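Local coordinates for protein probable adenylyl-sulfate kinase (Aeropyrum pernix, PDB 2YVU) that probably phosphorylates adenosine 5'-phosphosulfate with ATP, yielding 3'-phosphoadenylyl sulfate, the activated form of sulfate, at residues Glu116-Ser122 / Gln160-Glu166; Leu36-Tyr42 / Tyr178-Lys182; Leu71-Trp76 / Met102-Val107. One frame throughout, in Å; residues are numbered along the deposited sequence.

Overall arrangement
The three contacts sit on a P-loop kinase core built round a parallel sheet. Interaction 1 pairs strand 114-120 with the edge strand 161-164; interactions 2 and 3 are helix packings. Interaction 2 joins interaction 1 through Leu180, whose CD1 lies 3.9 Å from Ile117 CD1. A salt bridge ties interactions 1 and 3, Glu116 OE1 to Arg104 NH2 at 3.2 Å. Interactions 2 and 3 do not touch, their centres about 23 Å apart. In interaction 3, the Leu71 side chain is about 4 Å from that of Ser94, the probable phosphoserine site; in interaction 1, that of Val119 is about 4 Å from that of Ser24 of the probable ATP-binding loop.

Interaction 1 (Glu116-Ser122 / Gln160-Glu166); sequences EIYVKAS and QLVLDTE
Tyr118 joins the two strands through both backbone polar atoms: its N donates to Leu161 O at 2.9 Å, and its O receives Leu163 N at 2.7 Å (N-H...O angle 173°). Lys120 N to Leu163 O and Gln160 N to Glu116 O continue the parallel pairing, in which the axes of the short segments approach to 4.7 Å at 18°. On one face, Ile117 lays CD1 against Leu161 CB (3.7 Å) and reaches Leu163 CD1 with CG2, while Val119 CG1 meets Thr165 CG2 at 3.5 Å. On the other, the Tyr118 ring passes Val162 CG1 obliquely, and Lys120 NZ stays 4.0 Å from Asp164 OD2, too far for a salt bridge.

Lys120 O is gripped twice, by Thr165 N in the carbonyl plane and by Thr165 OG1 (3.0 Å) from above it; a chi1 of 68° sets this hydroxyl between its own backbone N and carbonyl carbon, and Arg129 NH1 also bonds to it. Glu166 OE1 takes Ser122 N at 3.0 Å, nearly straight, and Asp164 OD1 accepts Glu166 N, forming an Asx turn. Ser122, whose OG takes Glu125 N, N-caps helix 123-129; Arg100 and Arg104 bind the Glu116 carboxylate. At this edge of the P-loop kinase sheet, Val119 touches Ser24 of the probable ATP-binding loop, strand 14-19 bonds to Ile117 and Val119, and helix 170-184 covers the Ile117, Leu161 and Leu163 face through Leu177, Leu180 and Tyr176.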
loop_
_atom_site.group_PDB
_atom_site.type_symbol
_atom_site.label_atom_id
_atom_site.label_comp_id
_atom_site.label_asym_id
_atom_site.label_seq_id
_atom_site.Cartn_x
_atom_site.Cartn_y
_atom_site.Cartn_z
ATOM N N GLU A 116 3.180 -0.695 -19.223
ATOM C CA GLU A 116 1.751 -0.617 -19.475
ATOM C C GLU A 116 1.394 -1.679 -20.514
ATOM O O GLU A 116 1.780 -1.597 -21.685
ATOM C CB GLU A 116 1.395 0.780 -19.963
ATOM C CG GLU A 116 -0.078 1.015 -20.217
ATOM C CD GLU A 116 -0.394 2.502 -20.324
ATOM O OE1 GLU A 116 0.529 3.287 -20.597
ATOM O OE2 GLU A 116 -1.559 2.891 -20.137
ATOM N N ILE A 117 0.668 -2.688 -20.058
ATOM C CA ILE A 117 0.272 -3.818 -20.887
ATOM C C ILE A 117 -1.196 -3.735 -21.278
ATOM O O ILE A 117 -2.095 -3.816 -20.424
ATOM C CB ILE A 117 0.481 -5.139 -20.115
ATOM C CG1 ILE A 117 1.888 -5.147 -19.505
ATOM C CG2 ILE A 117 0.132 -6.349 -21.013
ATOM C CD1 ILE A 117 3.051 -5.047 -20.529
ATOM N N TYR A 118 -1.446 -3.602 -22.572
ATOM C CA TYR A 118 -2.820 -3.524 -23.041
ATOM C C TYR A 118 -3.394 -4.906 -23.340
ATOM O O TYR A 118 -2.973 -5.581 -24.286
ATOM C CB TYR A 118 -2.903 -2.614 -24.280
ATOM C CG TYR A 118 -4.293 -2.480 -24.891
ATOM C CD1 TYR A 118 -5.441 -2.510 -24.100
ATOM C CD2 TYR A 118 -4.450 -2.262 -26.254
ATOM C CE1 TYR A 118 -6.725 -2.325 -24.657
ATOM C CE2 TYR A 118 -5.723 -2.073 -26.819
ATOM C CZ TYR A 118 -6.852 -2.107 -26.014
ATOM O OH TYR A 118 -8.107 -1.941 -26.581
ATOM N N VAL A 119 -4.351 -5.317 -22.507
ATOM C CA VAL A 119 -5.053 -6.585 -22.643
ATOM C C VAL A 119 -6.261 -6.214 -23.512
ATOM O O VAL A 119 -7.251 -5.647 -23.044
ATOM C CB VAL A 119 -5.481 -7.112 -21.260
ATOM C CG1 VAL A 119 -6.161 -8.483 -21.394
ATOM C CG2 VAL A 119 -4.250 -7.201 -20.357
ATOM N N LYS A 120 -6.151 -6.560 -24.786
ATOM C CA LYS A 120 -7.124 -6.185 -25.800
ATOM C C LYS A 120 -8.270 -7.134 -26.100
ATOM O O LYS A 120 -8.061 -8.296 -26.480
ATOM C CB LYS A 120 -6.347 -5.861 -27.080
ATOM C CG LYS A 120 -7.184 -5.527 -28.296
ATOM C CD LYS A 120 -6.254 -5.086 -29.423
ATOM C CE LYS A 120 -7.032 -4.645 -30.656
ATOM N NZ LYS A 120 -7.852 -5.764 -31.216
ATOM N N ALA A 121 -9.476 -6.595 -25.942
ATOM C CA ALA A 121 -10.742 -7.281 -26.164
ATOM C C ALA A 121 -11.820 -6.217 -26.420
ATOM O O ALA A 121 -11.912 -5.240 -25.692
ATOM C CB ALA A 121 -11.110 -8.103 -24.929
ATOM N N SER A 122 -12.646 -6.395 -27.443
ATOM C CA SER A 122 -13.676 -5.404 -27.711
ATOM C C SER A 122 -14.771 -5.461 -26.670
ATOM O O SER A 122 -14.937 -6.460 -25.970
ATOM C CB SER A 122 -14.307 -5.630 -29.081
ATOM O OG SER A 122 -15.157 -6.754 -29.041
ATOM N N GLN A 160 3.576 -0.865 -23.578
ATOM C CA GLN A 160 4.825 -1.574 -23.746
ATOM C C GLN A 160 4.556 -2.925 -24.389
ATOM O O GLN A 160 5.478 -3.596 -24.863
ATOM C CB GLN A 160 5.538 -1.720 -22.409
ATOM C CG GLN A 160 6.313 -0.479 -21.990
ATOM C CD GLN A 160 5.475 0.805 -21.948
ATOM O OE1 GLN A 160 5.634 1.684 -22.789
ATOM N NE2 GLN A 160 4.602 0.920 -20.961
ATOM N N LEU A 161 3.287 -3.322 -24.448
ATOM C CA LEU A 161 2.979 -4.605 -25.068
ATOM C C LEU A 161 1.470 -4.721 -25.218
ATOM O O LEU A 161 0.731 -4.189 -24.404
ATOM C CB LEU A 161 3.502 -5.751 -24.178
ATOM C CG LEU A 161 3.676 -7.156 -24.762
ATOM C CD1 LEU A 161 4.891 -7.128 -25.683
ATOM C CD2 LEU A 161 3.904 -8.201 -23.648
ATOM N N VAL A 162 1.026 -5.437 -26.240
ATOM C CA VAL A 162 -0.399 -5.647 -26.488
ATOM C C VAL A 162 -0.685 -7.136 -26.426
ATOM O O VAL A 162 -0.016 -7.928 -27.086
ATOM C CB VAL A 162 -0.824 -5.154 -27.887
ATOM C CG1 VAL A 162 -2.301 -5.485 -28.133
ATOM C CG2 VAL A 162 -0.577 -3.656 -28.001
ATOM N N LEU A 163 -1.654 -7.532 -25.611
ATOM C CA LEU A 163 -2.004 -8.950 -25.524
ATOM C C LEU A 163 -3.398 -9.098 -26.136
ATOM O O LEU A 163 -4.409 -8.709 -25.531
ATOM C CB LEU A 163 -1.987 -9.438 -24.055
ATOM C CG LEU A 163 -0.632 -9.350 -23.320
ATOM C CD1 LEU A 163 -0.789 -9.934 -21.937
ATOM C CD2 LEU A 163 0.479 -10.094 -24.079
ATOM N N ASP A 164 -3.450 -9.637 -27.353
ATOM C CA ASP A 164 -4.729 -9.812 -28.034
ATOM C C ASP A 164 -5.415 -11.061 -27.505
ATOM O O ASP A 164 -5.041 -12.182 -27.868
ATOM C CB ASP A 164 -4.526 -9.945 -29.547
ATOM C CG ASP A 164 -5.843 -9.837 -30.315
ATOM O OD1 ASP A 164 -6.870 -10.339 -29.815
ATOM O OD2 ASP A 164 -5.855 -9.253 -31.418
ATOM N N THR A 165 -6.421 -10.879 -26.655
ATOM C CA THR A 165 -7.119 -12.020 -26.083
ATOM C C THR A 165 -8.156 -12.646 -27.023
ATOM O O THR A 165 -8.822 -13.606 -26.655
ATOM C CB THR A 165 -7.806 -11.653 -24.743
ATOM O OG1 THR A 165 -8.886 -10.752 -24.989
ATOM C CG2 THR A 165 -6.806 -10.982 -23.782
ATOM N N GLU A 166 -8.304 -12.108 -28.230
ATOM C CA GLU A 166 -9.266 -12.688 -29.164
ATOM C C GLU A 166 -8.556 -13.581 -30.176
ATOM O O GLU A 166 -9.082 -14.624 -30.580
ATOM C CB GLU A 166 -10.079 -11.581 -29.869
ATOM C CG GLU A 166 -11.334 -11.146 -29.071
ATOM C CD GLU A 166 -12.095 -9.964 -29.686
ATOM O OE1 GLU A 166 -12.055 -8.857 -29.099
ATOM O OE2 GLU A 166 -12.742 -10.137 -30.749
#

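Interaction 2 (Leu36-Tyr42 / Tyr178-Lys182); sequences LLQKEGY and YSLVK
Glu40 and Lys182 form the ionic part of this contact: Lys182 NZ bonds to Glu40 OE1 at 2.6 Å, a salt bridge in which the nitrogen meets OE1 nearly along its C-O axis. The side chains arrive from opposite directions. In the lysine, CG anti to the carbonyl carbon (chi1 -66°) lies over one face of the Tyr178 ring, and bends at chi2 and chi3 then turn the chain so that NZ meets the extended glutamate.

Hydrogen bonds with tyrosine hydroxyls add to it. Tyr178 OH donates to Glu40 OE2, which lies in the ring plane at its edge; the modelled 2.3 Å is very short and its exact value doubtful. The carboxylate and ring planes stand 72° apart. Lys182 NZ also makes a weak bond to Tyr42 OH at 3.3 Å, approaching that ring at its edge.

The apolar contacts lie beside these. Leu36 CD1 rests 3.6 Å from Tyr178 CD2, and Leu37 CD2 reaches Tyr178 CE2 and Val181 CG1, the latter at 4.3 Å.

A Schellman motif ends helix 26-39: Gly41 has positive phi (94°), Tyr42 N returns to Leu37 O at 3.1 Å, and Gly41 N to Gln38 O. Leu37 touches Val44 and Ile87, and Leu180 touches Leu115 and Ile117, so the helix following the P-loop and the C-terminal helix 170-184 pack together on the parallel sheet of the P-loop kinase fold.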
loop_
_atom_site.group_PDB
_atom_site.type_symbol
_atom_site.label_atom_id
_atom_site.label_comp_id
_atom_site.label_asym_id
_atom_site.label_seq_id
_atom_site.Cartn_x
_atom_site.Cartn_y
_atom_site.Cartn_z
ATOM N N LEU A 36 4.389 -17.969 -12.324
ATOM C CA LEU A 36 5.652 -18.265 -13.007
ATOM C C LEU A 36 6.886 -17.652 -12.343
ATOM O O LEU A 36 7.907 -18.317 -12.142
ATOM C CB LEU A 36 5.598 -17.770 -14.457
ATOM C CG LEU A 36 4.677 -18.439 -15.490
ATOM C CD1 LEU A 36 4.839 -17.724 -16.839
ATOM C CD2 LEU A 36 5.019 -19.915 -15.645
ATOM N N LEU A 37 6.799 -16.369 -12.026
ATOM C CA LEU A 37 7.907 -15.661 -11.411
ATOM C C LEU A 37 8.175 -16.106 -9.981
ATOM O O LEU A 37 9.321 -16.199 -9.568
ATOM C CB LEU A 37 7.636 -14.157 -11.448
ATOM C CG LEU A 37 7.472 -13.609 -12.856
ATOM C CD1 LEU A 37 6.813 -12.248 -12.789
ATOM C CD2 LEU A 37 8.855 -13.528 -13.544
ATOM N N GLN A 38 7.121 -16.350 -9.215
ATOM C CA GLN A 38 7.319 -16.794 -7.845
ATOM C C GLN A 38 8.028 -18.143 -7.879
ATOM O O GLN A 38 9.043 -18.329 -7.210
ATOM C CB GLN A 38 5.979 -16.885 -7.104
ATOM C CG GLN A 38 5.367 -15.509 -6.822
ATOM C CD GLN A 38 3.995 -15.571 -6.145
ATOM O OE1 GLN A 38 3.245 -16.532 -6.319
ATOM N NE2 GLN A 38 3.657 -14.528 -5.391
ATOM N N LYS A 39 7.520 -19.075 -8.681
ATOM C CA LYS A 39 8.162 -20.384 -8.777
ATOM C C LYS A 39 9.639 -20.253 -9.139
ATOM O O LYS A 39 10.436 -21.127 -8.826
ATOM C CB LYS A 39 7.421 -21.269 -9.778
ATOM C CG LYS A 39 6.128 -21.841 -9.208
ATOM C CD LYS A 39 5.322 -22.575 -10.274
ATOM C CE LYS A 39 4.071 -23.235 -9.693
ATOM N NZ LYS A 39 3.279 -23.961 -10.744
ATOM N N GLU A 40 10.015 -19.151 -9.780
ATOM C CA GLU A 40 11.419 -18.928 -10.125
ATOM C C GLU A 40 12.138 -18.243 -8.971
ATOM O O GLU A 40 13.330 -17.968 -9.051
ATOM C CB GLU A 40 11.551 -18.071 -11.387
ATOM C CG GLU A 40 11.105 -18.779 -12.648
ATOM C CD GLU A 40 11.414 -17.990 -13.911
ATOM O OE1 GLU A 40 12.241 -17.058 -13.859
ATOM O OE2 GLU A 40 10.837 -18.319 -14.966
ATOM N N GLY A 41 11.393 -17.943 -7.912
ATOM C CA GLY A 41 11.986 -17.320 -6.736
ATOM C C GLY A 41 11.962 -15.809 -6.594
ATOM O O GLY A 41 12.622 -15.271 -5.717
ATOM N N TYR A 42 11.229 -15.108 -7.445
ATOM C CA TYR A 42 11.184 -13.650 -7.332
ATOM C C TYR A 42 10.116 -13.263 -6.320
ATOM O O TYR A 42 9.163 -14.007 -6.105
ATOM C CB TYR A 42 10.820 -13.009 -8.670
ATOM C CG TYR A 42 11.899 -13.059 -9.732
ATOM C CD1 TYR A 42 12.971 -12.175 -9.697
ATOM C CD2 TYR A 42 11.813 -13.949 -10.797
ATOM C CE1 TYR A 42 13.931 -12.169 -10.709
ATOM C CE2 TYR A 42 12.773 -13.956 -11.817
ATOM C CZ TYR A 42 13.827 -13.057 -11.765
ATOM O OH TYR A 42 14.763 -13.000 -12.780
ATOM N N TYR A 178 5.640 -12.653 -20.108
ATOM C CA TYR A 178 6.752 -13.160 -19.325
ATOM C C TYR A 178 8.080 -12.836 -19.999
ATOM O O TYR A 178 9.041 -12.511 -19.318
ATOM C CB TYR A 178 6.593 -14.675 -19.132
ATOM C CG TYR A 178 7.817 -15.368 -18.554
ATOM C CD1 TYR A 178 8.922 -15.662 -19.358
ATOM C CD2 TYR A 178 7.865 -15.738 -17.206
ATOM C CE1 TYR A 178 10.038 -16.303 -18.843
ATOM C CE2 TYR A 178 8.988 -16.385 -16.674
ATOM C CZ TYR A 178 10.064 -16.662 -17.502
ATOM O OH TYR A 178 11.168 -17.291 -17.002
ATOM N N SER A 179 8.144 -12.916 -21.328
ATOM C CA SER A 179 9.398 -12.619 -22.038
ATOM C C SER A 179 9.797 -11.154 -21.898
ATOM O O SER A 179 10.981 -10.846 -21.741
ATOM C CB SER A 179 9.280 -12.971 -23.522
ATOM O OG SER A 179 9.147 -14.370 -23.706
ATOM N N LEU A 180 8.811 -10.254 -21.950
ATOM C CA LEU A 180 9.065 -8.812 -21.804
ATOM C C LEU A 180 9.560 -8.568 -20.369
ATOM O O LEU A 180 10.576 -7.897 -20.148
ATOM C CB LEU A 180 7.773 -7.996 -22.043
ATOM C CG LEU A 180 7.787 -6.512 -22.486
ATOM C CD1 LEU A 180 6.662 -5.723 -21.778
ATOM C CD2 LEU A 180 9.115 -5.870 -22.180
ATOM N N VAL A 181 8.846 -9.123 -19.392
ATOM C CA VAL A 181 9.236 -8.947 -17.992
ATOM C C VAL A 181 10.670 -9.434 -17.756
ATOM O O VAL A 181 11.487 -8.723 -17.173
ATOM C CB VAL A 181 8.283 -9.725 -17.040
ATOM C CG1 VAL A 181 8.908 -9.841 -15.660
ATOM C CG2 VAL A 181 6.935 -8.982 -16.927
ATOM N N LYS A 182 10.971 -10.651 -18.203
ATOM C CA LYS A 182 12.312 -11.197 -18.007
ATOM C C LYS A 182 13.361 -10.377 -18.753
ATOM O O LYS A 182 14.501 -10.270 -18.318
ATOM C CB LYS A 182 12.362 -12.660 -18.463
ATOM C CG LYS A 182 11.512 -13.585 -17.609
ATOM C CD LYS A 182 12.102 -13.808 -16.208
ATOM C CE LYS A 182 13.385 -14.643 -16.294
ATOM N NZ LYS A 182 13.786 -15.260 -14.998
#

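Interaction 3 (Leu71-Trp76 / Met102-Val107); sequences LKRIAW and MVRRIV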
loop_
_atom_site.group_PDB
_atom_site.type_symbol
_atom_site.label_atom_id
_atom_site.label_comp_id
_atom_site.label_asym_id
_atom_site.label_seq_id
_atom_site.Cartn_x
_atom_site.Cartn_y
_atom_site.Cartn_z
ATOM N N LEU A 71 -6.460 5.067 -7.572
ATOM C CA LEU A 71 -5.361 4.738 -8.463
ATOM C C LEU A 71 -4.042 5.371 -8.025
ATOM O O LEU A 71 -2.978 4.756 -8.137
ATOM C CB LEU A 71 -5.716 5.160 -9.896
ATOM C CG LEU A 71 -6.881 4.346 -10.488
ATOM C CD1 LEU A 71 -7.270 4.893 -11.864
ATOM C CD2 LEU A 71 -6.481 2.862 -10.605
ATOM N N LYS A 72 -4.101 6.602 -7.539
ATOM C CA LYS A 72 -2.893 7.265 -7.073
ATOM C C LYS A 72 -2.380 6.473 -5.862
ATOM O O LYS A 72 -1.186 6.298 -5.660
ATOM C CB LYS A 72 -3.212 8.700 -6.654
ATOM C CG LYS A 72 -2.056 9.388 -5.937
ATOM C CD LYS A 72 -2.406 10.826 -5.586
ATOM C CE LYS A 72 -1.184 11.568 -5.043
ATOM N NZ LYS A 72 -1.510 12.989 -4.679
ATOM N N ARG A 73 -3.311 6.001 -5.051
ATOM C CA ARG A 73 -2.968 5.234 -3.879
ATOM C C ARG A 73 -2.290 3.935 -4.280
ATOM O O ARG A 73 -1.288 3.543 -3.689
ATOM C CB ARG A 73 -4.229 4.946 -3.082
ATOM C CG ARG A 73 -3.985 4.104 -1.889
ATOM C CD ARG A 73 -5.066 4.390 -0.900
ATOM N NE ARG A 73 -6.326 3.930 -1.406
ATOM C CZ ARG A 73 -7.457 4.613 -1.330
ATOM N NH1 ARG A 73 -7.503 5.815 -0.761
ATOM N NH2 ARG A 73 -8.545 4.074 -1.830
ATOM N N ILE A 74 -2.844 3.267 -5.287
ATOM C CA ILE A 74 -2.258 2.022 -5.764
ATOM C C ILE A 74 -0.856 2.276 -6.298
ATOM O O ILE A 74 0.049 1.488 -6.067
ATOM C CB ILE A 74 -3.104 1.389 -6.889
ATOM C CG1 ILE A 74 -4.442 0.896 -6.314
ATOM C CG2 ILE A 74 -2.338 0.230 -7.527
ATOM C CD1 ILE A 74 -4.285 -0.030 -5.103
ATOM N N ALA A 75 -0.692 3.386 -7.022
ATOM C CA ALA A 75 0.598 3.755 -7.593
ATOM C C ALA A 75 1.663 3.906 -6.488
ATOM O O ALA A 75 2.822 3.550 -6.647
ATOM C CB ALA A 75 0.450 5.069 -8.350
ATOM N N TRP A 76 1.267 4.440 -5.356
ATOM C CA TRP A 76 2.243 4.601 -4.296
ATOM C C TRP A 76 2.630 3.297 -3.638
ATOM O O TRP A 76 3.809 3.080 -3.344
ATOM C CB TRP A 76 1.727 5.587 -3.276
ATOM C CG TRP A 76 2.150 6.965 -3.659
ATOM C CD1 TRP A 76 1.413 7.912 -4.311
ATOM C CD2 TRP A 76 3.446 7.531 -3.453
ATOM N NE1 TRP A 76 2.171 9.035 -4.518
ATOM C CE2 TRP A 76 3.424 8.829 -3.999
ATOM C CE3 TRP A 76 4.626 7.061 -2.856
ATOM C CZ2 TRP A 76 4.541 9.675 -3.965
ATOM C CZ3 TRP A 76 5.740 7.903 -2.821
ATOM C CH2 TRP A 76 5.685 9.196 -3.372
ATOM N N MET A 102 -0.922 9.366 -14.821
ATOM C CA MET A 102 -0.650 9.827 -13.463
ATOM C C MET A 102 -0.039 8.661 -12.646
ATOM O O MET A 102 0.882 8.852 -11.852
ATOM C CB MET A 102 -1.962 10.314 -12.845
ATOM C CG MET A 102 -1.879 10.718 -11.400
ATOM S SD MET A 102 -2.076 9.307 -10.304
ATOM C CE MET A 102 -3.885 9.097 -10.315
ATOM N N VAL A 103 -0.541 7.446 -12.857
ATOM C CA VAL A 103 0.002 6.284 -12.149
ATOM C C VAL A 103 1.446 6.065 -12.621
ATOM O O VAL A 103 2.354 5.925 -11.805
ATOM C CB VAL A 103 -0.816 5.019 -12.431
ATOM C CG1 VAL A 103 -0.084 3.796 -11.886
ATOM C CG2 VAL A 103 -2.191 5.140 -11.778
ATOM N N ARG A 104 1.649 6.063 -13.939
ATOM C CA ARG A 104 2.984 5.897 -14.522
ATOM C C ARG A 104 3.984 6.884 -13.942
ATOM O O ARG A 104 5.112 6.500 -13.597
ATOM C CB ARG A 104 2.950 6.111 -16.042
ATOM C CG ARG A 104 4.341 6.157 -16.698
ATOM C CD ARG A 104 4.288 6.429 -18.240
ATOM N NE ARG A 104 3.673 5.341 -19.013
ATOM C CZ ARG A 104 4.281 4.194 -19.330
ATOM N NH1 ARG A 104 5.531 3.953 -18.944
ATOM N NH2 ARG A 104 3.650 3.293 -20.068
ATOM N N ARG A 105 3.576 8.155 -13.866
ATOM C CA ARG A 105 4.430 9.225 -13.349
ATOM C C ARG A 105 4.949 8.936 -11.949
ATOM O O ARG A 105 6.133 9.109 -11.653
ATOM C CB ARG A 105 3.678 10.563 -13.301
ATOM C CG ARG A 105 3.438 11.226 -14.646
ATOM C CD ARG A 105 3.213 12.750 -14.499
ATOM N NE ARG A 105 2.084 13.106 -13.633
ATOM C CZ ARG A 105 0.804 13.084 -14.001
ATOM N NH1 ARG A 105 0.467 12.724 -15.234
ATOM N NH2 ARG A 105 -0.141 13.424 -13.132
ATOM N N ILE A 106 4.039 8.537 -11.075
ATOM C CA ILE A 106 4.402 8.235 -9.709
ATOM C C ILE A 106 5.436 7.132 -9.669
ATOM O O ILE A 106 6.436 7.244 -8.956
ATOM C CB ILE A 106 3.159 7.853 -8.900
ATOM C CG1 ILE A 106 2.318 9.121 -8.683
ATOM C CG2 ILE A 106 3.563 7.167 -7.596
ATOM C CD1 ILE A 106 0.902 8.887 -8.166
ATOM N N VAL A 107 5.231 6.085 -10.459
ATOM C CA VAL A 107 6.190 4.962 -10.472
ATOM C C VAL A 107 7.556 5.351 -11.088
ATOM O O VAL A 107 8.627 5.054 -10.517
ATOM C CB VAL A 107 5.590 3.740 -11.238
ATOM C CG1 VAL A 107 6.609 2.613 -11.355
ATOM C CG2 VAL A 107 4.315 3.228 -10.479
#
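Ala75 and Ile106 make the tight part of this helix pair, in which the axes of the two short segments approach to 8.8 Å at 25°. The small alanine lets the backbones close in: its CB touches both Ile106 CG2 and Val103 CG1, each at 3.8 Å, and the CA atoms of Ala75 and Val103 are 5.2 Å apart. Toward the sheet, Val103 CG2 meets Leu71 O (3.7 Å) and Leu71 CB. Ile106 CG2 also lies over one face of the Trp76 indole in a CH-pi contact, 3.9 Å from the centroid of the five-membered ring and only 9° off its normal. With CG1 anti to the carbonyl carbon (chi1 -71°) and the chain extended at chi2, Ile106 carries CD1 across to Lys72 CG at 3.7 Å.

The outer, partly exposed side is at Lys72 and Met102. Met102, bent at chi2 and chi3, brings CE to Lys72 CB at 3.7 Å, while the extended lysine chain leads away to a salt bridge with Glu58 of the second subunit. Trp76 likewise packs on Thr55 of that subunit.

On the buried side, Leu71 touches Ser94, the probable phosphoserine residue. Leu71 and Val103 rest on Trp17 of strand 14-19, and Val103 and Val107 on Phe114 of strand 114-120, so helices 64-82 and 97-109 lie together on the sheet.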